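Local coordinates for mannosylglycerate hydrolase MGH1-like glycoside hydrolase domain-containing protein (Thermus thermophilus, PDB 2Z07) that probably hydrolyses mannosylglycerate, a solute made under osmotic stress, to mannose and glycerate, and also glucosylglycerate, as a family 63 glycoside hydrolase, at residues A[32-37]-A[101-106]; A[281-286]-A[317-322]. All coordinates share one frame; numbering follows the deposited sequence.

Interaction 1: A[32-37]-A[101-106]; sequences WLWDSA and ITQPPV
Trp-34 lays one face of its indole on Pro-104, whose CB stands 3.5 Å from the centroid of the five-membered ring, over the face, a CH-pi contact. The compact ring of a proline, with its C-H groups fixed in place, suits the flat, electron-rich face of an indole. With chi1 at -157°, CG of Trp-34 lies roughly opposite the backbone N, and the ring swings out from the first turn of the helix across the proline. Val-106 meets the same ring differently: its CG1 comes in the ring plane at the edge, 3.7 Å from CD1 of Trp-34. That methyl also presses on Ala-37, CG1 to CB being only 3.3 Å, tight for two carbons, where the small alanine lets the chains come close. Leu-33 reaches the start of the loop with CD2, which lies 3.6 Å from Thr-102 OG1; that hydroxyl is hydrogen-bonded to the carbonyl of Leu-69.

Water links the polar groups. The amide oxygen of Gln-103 accepts from two waters: one, 2.6 Å from OE1, accepts from Trp-34 N, and the other also donates to Asp-35 OD1. A bend at chi2 brings the amide to both waters, beside the edge of the Trp-32 ring, with amide and indole planes 63° apart. NE2 is held by the carbonyl of Trp-160, which should fix the amide's rotation. Trp-32, Leu-33, Trp-34, Asp-35 and Gln-103 all probably bind substrate, so the contact probably forms part of the substrate pocket. Around it, Trp-34 packs on helix 356-368, Thr-102 and Pro-105 on helix 121-146, and Pro-104 on helix 235-254, while backbone bonds from Leu-33 and Ile-101 to His-71 join both segments near strand 72-74.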
loop_
_atom_site.group_PDB
_atom_site.type_symbol
_atom_site.label_atom_id
_atom_site.label_comp_id
_atom_site.label_asym_id
_atom_site.label_seq_id
_atom_site.Cartn_x
_atom_site.Cartn_y
_atom_site.Cartn_z
ATOM N N TRP A 32 11.819 1.948 2.004
ATOM C CA TRP A 32 10.620 1.125 2.106
ATOM C C TRP A 32 9.880 1.037 0.775
ATOM O O TRP A 32 9.691 2.042 0.087
ATOM C CB TRP A 32 9.681 1.689 3.169
ATOM C CG TRP A 32 10.161 1.491 4.565
ATOM C CD1 TRP A 32 11.330 1.949 5.111
ATOM C CD2 TRP A 32 9.472 0.798 5.610
ATOM N NE1 TRP A 32 11.406 1.585 6.439
ATOM C CE2 TRP A 32 10.278 0.876 6.768
ATOM C CE3 TRP A 32 8.247 0.118 5.679
ATOM C CZ2 TRP A 32 9.900 0.297 7.985
ATOM C CZ3 TRP A 32 7.870 -0.459 6.889
ATOM C CH2 TRP A 32 8.697 -0.364 8.026
ATOM N N LEU A 33 9.457 -0.175 0.432
ATOM C CA LEU A 33 8.744 -0.449 -0.811
ATOM C C LEU A 33 7.465 0.369 -0.981
ATOM O O LEU A 33 7.339 1.148 -1.926
ATOM C CB LEU A 33 8.408 -1.946 -0.890
ATOM C CG LEU A 33 7.387 -2.429 -1.927
ATOM C CD1 LEU A 33 7.908 -2.192 -3.334
ATOM C CD2 LEU A 33 7.114 -3.908 -1.709
ATOM N N TRP A 34 6.519 0.191 -0.067
ATOM C CA TRP A 34 5.247 0.898 -0.161
ATOM C C TRP A 34 5.443 2.416 -0.129
ATOM O O TRP A 34 4.945 3.136 -1.002
ATOM C CB TRP A 34 4.316 0.443 0.972
ATOM C CG TRP A 34 2.852 0.652 0.691
ATOM C CD1 TRP A 34 2.260 0.769 -0.537
ATOM C CD2 TRP A 34 1.786 0.702 1.654
ATOM N NE1 TRP A 34 0.894 0.885 -0.399
ATOM C CE2 TRP A 34 0.576 0.846 0.934
ATOM C CE3 TRP A 34 1.735 0.635 3.053
ATOM C CZ2 TRP A 34 -0.670 0.924 1.568
ATOM C CZ3 TRP A 34 0.492 0.712 3.683
ATOM C CH2 TRP A 34 -0.690 0.854 2.938
ATOM N N ASP A 35 6.179 2.894 0.868
ATOM C CA ASP A 35 6.440 4.319 1.027
ATOM C C ASP A 35 7.099 4.969 -0.188
ATOM O O ASP A 35 6.658 6.037 -0.628
ATOM C CB ASP A 35 7.309 4.564 2.266
ATOM C CG ASP A 35 6.649 4.091 3.543
ATOM O OD1 ASP A 35 6.459 2.866 3.694
ATOM O OD2 ASP A 35 6.312 4.948 4.391
ATOM N N SER A 36 8.148 4.337 -0.719
ATOM C CA SER A 36 8.869 4.874 -1.879
ATOM C C SER A 36 8.003 5.025 -3.115
ATOM O O SER A 36 8.252 5.897 -3.944
ATOM C CB SER A 36 10.081 4.003 -2.223
ATOM O OG SER A 36 11.150 4.233 -1.318
ATOM N N ALA A 37 6.997 4.170 -3.252
ATOM C CA ALA A 37 6.092 4.252 -4.394
ATOM C C ALA A 37 5.280 5.552 -4.303
ATOM O O ALA A 37 5.177 6.303 -5.276
ATOM C CB ALA A 37 5.159 3.050 -4.408
ATOM N N ILE A 101 10.141 -10.217 3.717
ATOM C CA ILE A 101 8.714 -10.155 3.423
ATOM C C ILE A 101 8.438 -8.988 2.481
ATOM O O ILE A 101 9.319 -8.165 2.230
ATOM C CB ILE A 101 7.889 -9.975 4.713
ATOM C CG1 ILE A 101 8.364 -8.729 5.463
ATOM C CG2 ILE A 101 8.026 -11.214 5.590
ATOM C CD1 ILE A 101 7.545 -8.398 6.686
ATOM N N THR A 102 7.219 -8.909 1.960
ATOM C CA THR A 102 6.881 -7.838 1.030
ATOM C C THR A 102 5.836 -6.889 1.637
ATOM O O THR A 102 5.591 -6.929 2.844
ATOM C CB THR A 102 6.372 -8.446 -0.314
ATOM O OG1 THR A 102 6.349 -7.436 -1.330
ATOM C CG2 THR A 102 4.970 -9.043 -0.150
ATOM N N GLN A 103 5.261 -6.018 0.809
ATOM C CA GLN A 103 4.217 -5.074 1.236
ATOM C C GLN A 103 3.353 -4.704 0.022
ATOM O O GLN A 103 3.676 -5.085 -1.104
ATOM C CB GLN A 103 4.818 -3.818 1.896
ATOM C CG GLN A 103 5.148 -4.017 3.383
ATOM C CD GLN A 103 5.010 -2.754 4.239
ATOM O OE1 GLN A 103 5.429 -1.662 3.849
ATOM N NE2 GLN A 103 4.437 -2.913 5.426
ATOM N N PRO A 104 2.244 -3.968 0.232
ATOM C CA PRO A 104 1.352 -3.579 -0.870
ATOM C C PRO A 104 2.072 -3.167 -2.154
ATOM O O PRO A 104 2.870 -2.228 -2.157
ATOM C CB PRO A 104 0.531 -2.451 -0.261
ATOM C CG PRO A 104 0.406 -2.898 1.178
ATOM C CD PRO A 104 1.817 -3.332 1.494
ATOM N N PRO A 105 1.792 -3.875 -3.264
ATOM C CA PRO A 105 2.393 -3.627 -4.580
ATOM C C PRO A 105 1.733 -2.505 -5.385
ATOM O O PRO A 105 1.180 -2.738 -6.458
ATOM C CB PRO A 105 2.265 -4.981 -5.262
ATOM C CG PRO A 105 0.916 -5.436 -4.783
ATOM C CD PRO A 105 0.940 -5.078 -3.299
ATOM N N VAL A 106 1.812 -1.280 -4.873
ATOM C CA VAL A 106 1.217 -0.139 -5.555
ATOM C C VAL A 106 2.162 0.387 -6.632
ATOM O O VAL A 106 1.764 1.160 -7.496
ATOM C CB VAL A 106 0.923 1.004 -4.547
ATOM C CG1 VAL A 106 2.224 1.656 -4.105
ATOM C CG2 VAL A 106 -0.018 2.033 -5.166
HETATM O O HOH W 1 7.465 -1.102 2.345
HETATM O O HOH W 2 5.138 1.125 4.949
#

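Interaction 2: A[281-286]-A[317-322]; sequences AGFYFS and SLLAQE
Leu-319 sends its two methyls to two different aromatic rings of 281-286. CD1 lies 3.8 Å from CD1 of Phe-283, meeting that ring obliquely, while CD2 comes in the plane of the Tyr-284 ring at its edge, 4.0 Å from CE2. A forked leucine suits this place because neighbouring residues of the strand offer both rings within its span. Phe-283 also touches the next turn of the helix, where CG of Glu-322 sits 3.7 Å from its CE1. In the glutamate, chi1 (-177°) sets the CG methylene against the phenyl ring, which it meets obliquely, and the bend at chi2 turns the carboxylate, its plane 61° from that of the ring, to Arg-325 and Lys-298. The long side chain thus serves apolar and charged partners at once.

Gly-282 brings its backbone close to the helix. A single water donates to Gly-282 O at 2.8 Å and to Leu-318 O, bridging the two main chains.

Beyond the contact, Phe-303 meets the Phe-283 ring edge-to-face, and Tyr-284 OH is bonded to Glu-274. This is structural packing away from the annotated sites: helix 313-326 rests against a small antiparallel sheet, at the hairpin of strands 277-278 and 283-288. There Gly-282 and Phe-283 opposite Asp-278 form a G1 beta bulge, in which Gly-282 has a positive phi, 66°, that glycine adopts readily.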
loop_
_atom_site.group_PDB
_atom_site.type_symbol
_atom_site.label_atom_id
_atom_site.label_comp_id
_atom_site.label_asym_id
_atom_site.label_seq_id
_atom_site.Cartn_x
_atom_site.Cartn_y
_atom_site.Cartn_z
ATOM N N ALA A 281 -23.178 -8.182 5.490
ATOM C CA ALA A 281 -22.563 -7.043 6.167
ATOM C C ALA A 281 -22.473 -5.809 5.275
ATOM O O ALA A 281 -22.303 -4.698 5.771
ATOM C CB ALA A 281 -21.165 -7.418 6.666
ATOM N N GLY A 282 -22.589 -6.004 3.964
ATOM C CA GLY A 282 -22.495 -4.895 3.034
ATOM C C GLY A 282 -21.105 -4.283 3.038
ATOM O O GLY A 282 -20.960 -3.057 3.052
ATOM N N PHE A 283 -20.078 -5.135 3.015
ATOM C CA PHE A 283 -18.692 -4.661 3.044
ATOM C C PHE A 283 -17.719 -5.746 2.560
ATOM O O PHE A 283 -18.067 -6.930 2.494
ATOM C CB PHE A 283 -18.326 -4.254 4.481
ATOM C CG PHE A 283 -17.314 -3.139 4.570
ATOM C CD1 PHE A 283 -17.647 -1.847 4.175
ATOM C CD2 PHE A 283 -16.035 -3.378 5.063
ATOM C CE1 PHE A 283 -16.727 -0.806 4.268
ATOM C CE2 PHE A 283 -15.102 -2.344 5.162
ATOM C CZ PHE A 283 -15.450 -1.051 4.761
ATOM N N TYR A 284 -16.506 -5.330 2.208
ATOM C CA TYR A 284 -15.458 -6.255 1.766
ATOM C C TYR A 284 -14.617 -6.628 2.996
ATOM O O TYR A 284 -14.171 -5.744 3.735
ATOM C CB TYR A 284 -14.535 -5.585 0.739
ATOM C CG TYR A 284 -15.091 -5.443 -0.666
ATOM C CD1 TYR A 284 -14.980 -6.478 -1.596
ATOM C CD2 TYR A 284 -15.701 -4.258 -1.073
ATOM C CE1 TYR A 284 -15.465 -6.325 -2.907
ATOM C CE2 TYR A 284 -16.188 -4.097 -2.361
ATOM C CZ TYR A 284 -16.069 -5.128 -3.276
ATOM O OH TYR A 284 -16.569 -4.950 -4.549
ATOM N N PHE A 285 -14.405 -7.925 3.212
ATOM C CA PHE A 285 -13.609 -8.397 4.340
ATOM C C PHE A 285 -12.388 -9.180 3.869
ATOM O O PHE A 285 -12.370 -9.706 2.756
ATOM C CB PHE A 285 -14.423 -9.340 5.242
ATOM C CG PHE A 285 -15.530 -8.670 6.015
ATOM C CD1 PHE A 285 -15.298 -7.495 6.718
ATOM C CD2 PHE A 285 -16.798 -9.246 6.075
ATOM C CE1 PHE A 285 -16.312 -6.902 7.474
ATOM C CE2 PHE A 285 -17.819 -8.661 6.829
ATOM C CZ PHE A 285 -17.572 -7.486 7.528
ATOM N N SER A 286 -11.369 -9.251 4.723
ATOM C CA SER A 286 -10.187 -10.045 4.426
ATOM C C SER A 286 -10.578 -11.451 4.868
ATOM O O SER A 286 -11.500 -11.608 5.675
ATOM C CB SER A 286 -8.981 -9.567 5.238
ATOM O OG SER A 286 -8.495 -8.331 4.748
ATOM N N SER A 317 -22.111 2.110 -4.253
ATOM C CA SER A 317 -23.005 3.025 -3.549
ATOM C C SER A 317 -23.255 2.534 -2.129
ATOM O O SER A 317 -23.474 3.334 -1.224
ATOM C CB SER A 317 -24.332 3.180 -4.294
ATOM O OG SER A 317 -25.092 1.993 -4.220
ATOM N N LEU A 318 -23.223 1.219 -1.920
ATOM C CA LEU A 318 -23.426 0.702 -0.574
ATOM C C LEU A 318 -22.193 1.076 0.236
ATOM O O LEU A 318 -22.271 1.331 1.436
ATOM C CB LEU A 318 -23.607 -0.819 -0.584
ATOM C CG LEU A 318 -24.916 -1.346 -1.178
ATOM C CD1 LEU A 318 -24.860 -2.868 -1.276
ATOM C CD2 LEU A 318 -26.090 -0.896 -0.305
ATOM N N LEU A 319 -21.052 1.113 -0.440
ATOM C CA LEU A 319 -19.795 1.475 0.204
ATOM C C LEU A 319 -19.824 2.970 0.540
ATOM O O LEU A 319 -19.350 3.393 1.590
ATOM C CB LEU A 319 -18.631 1.173 -0.743
ATOM C CG LEU A 319 -17.532 0.206 -0.284
ATOM C CD1 LEU A 319 -18.110 -0.964 0.503
ATOM C CD2 LEU A 319 -16.764 -0.279 -1.515
ATOM N N ALA A 320 -20.380 3.764 -0.368
ATOM C CA ALA A 320 -20.466 5.205 -0.161
ATOM C C ALA A 320 -21.333 5.462 1.067
ATOM O O ALA A 320 -20.993 6.280 1.915
ATOM C CB ALA A 320 -21.068 5.882 -1.393
ATOM N N GLN A 321 -22.444 4.735 1.160
ATOM C CA GLN A 321 -23.363 4.869 2.286
ATOM C C GLN A 321 -22.676 4.511 3.593
ATOM O O GLN A 321 -22.943 5.124 4.628
ATOM C CB GLN A 321 -24.585 3.970 2.082
ATOM C CG GLN A 321 -25.406 4.351 0.862
ATOM C CD GLN A 321 -26.583 3.428 0.620
ATOM O OE1 GLN A 321 -27.247 3.518 -0.409
ATOM N NE2 GLN A 321 -26.849 2.536 1.566
ATOM N N GLU A 322 -21.794 3.514 3.547
ATOM C CA GLU A 322 -21.066 3.092 4.740
ATOM C C GLU A 322 -20.072 4.182 5.145
ATOM O O GLU A 322 -19.953 4.514 6.324
ATOM C CB GLU A 322 -20.317 1.779 4.473
ATOM C CG GLU A 322 -19.563 1.200 5.676
ATOM C CD GLU A 322 -20.487 0.707 6.785
ATOM O OE1 GLU A 322 -21.686 0.503 6.515
ATOM O OE2 GLU A 322 -20.013 0.508 7.926
HETATM O O HOH W 3 -22.748 -0.969 3.364
#

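How the interactions relate
After strand 31-32, interaction 1 opens at the start of helix 33-43; the chain runs through helix 48-62 and strands 72-74 and 97-98, and the contact closes this loop of 63 residues just ahead of helix 107-117. Interaction 2 opens much later and closes a shorter loop of 30 residues, running from strand 283-288 through strand 293-294 and helix 305-308 to helix 313-326. The two loops follow in series, neither enclosing nor crossing the other. The centres of interactions 1 and 2 are about 26 Å apart. Interaction 1 lies near the middle of the helical domain at the probable substrate pocket; interaction 2 fastens a peripheral sheet to a helix.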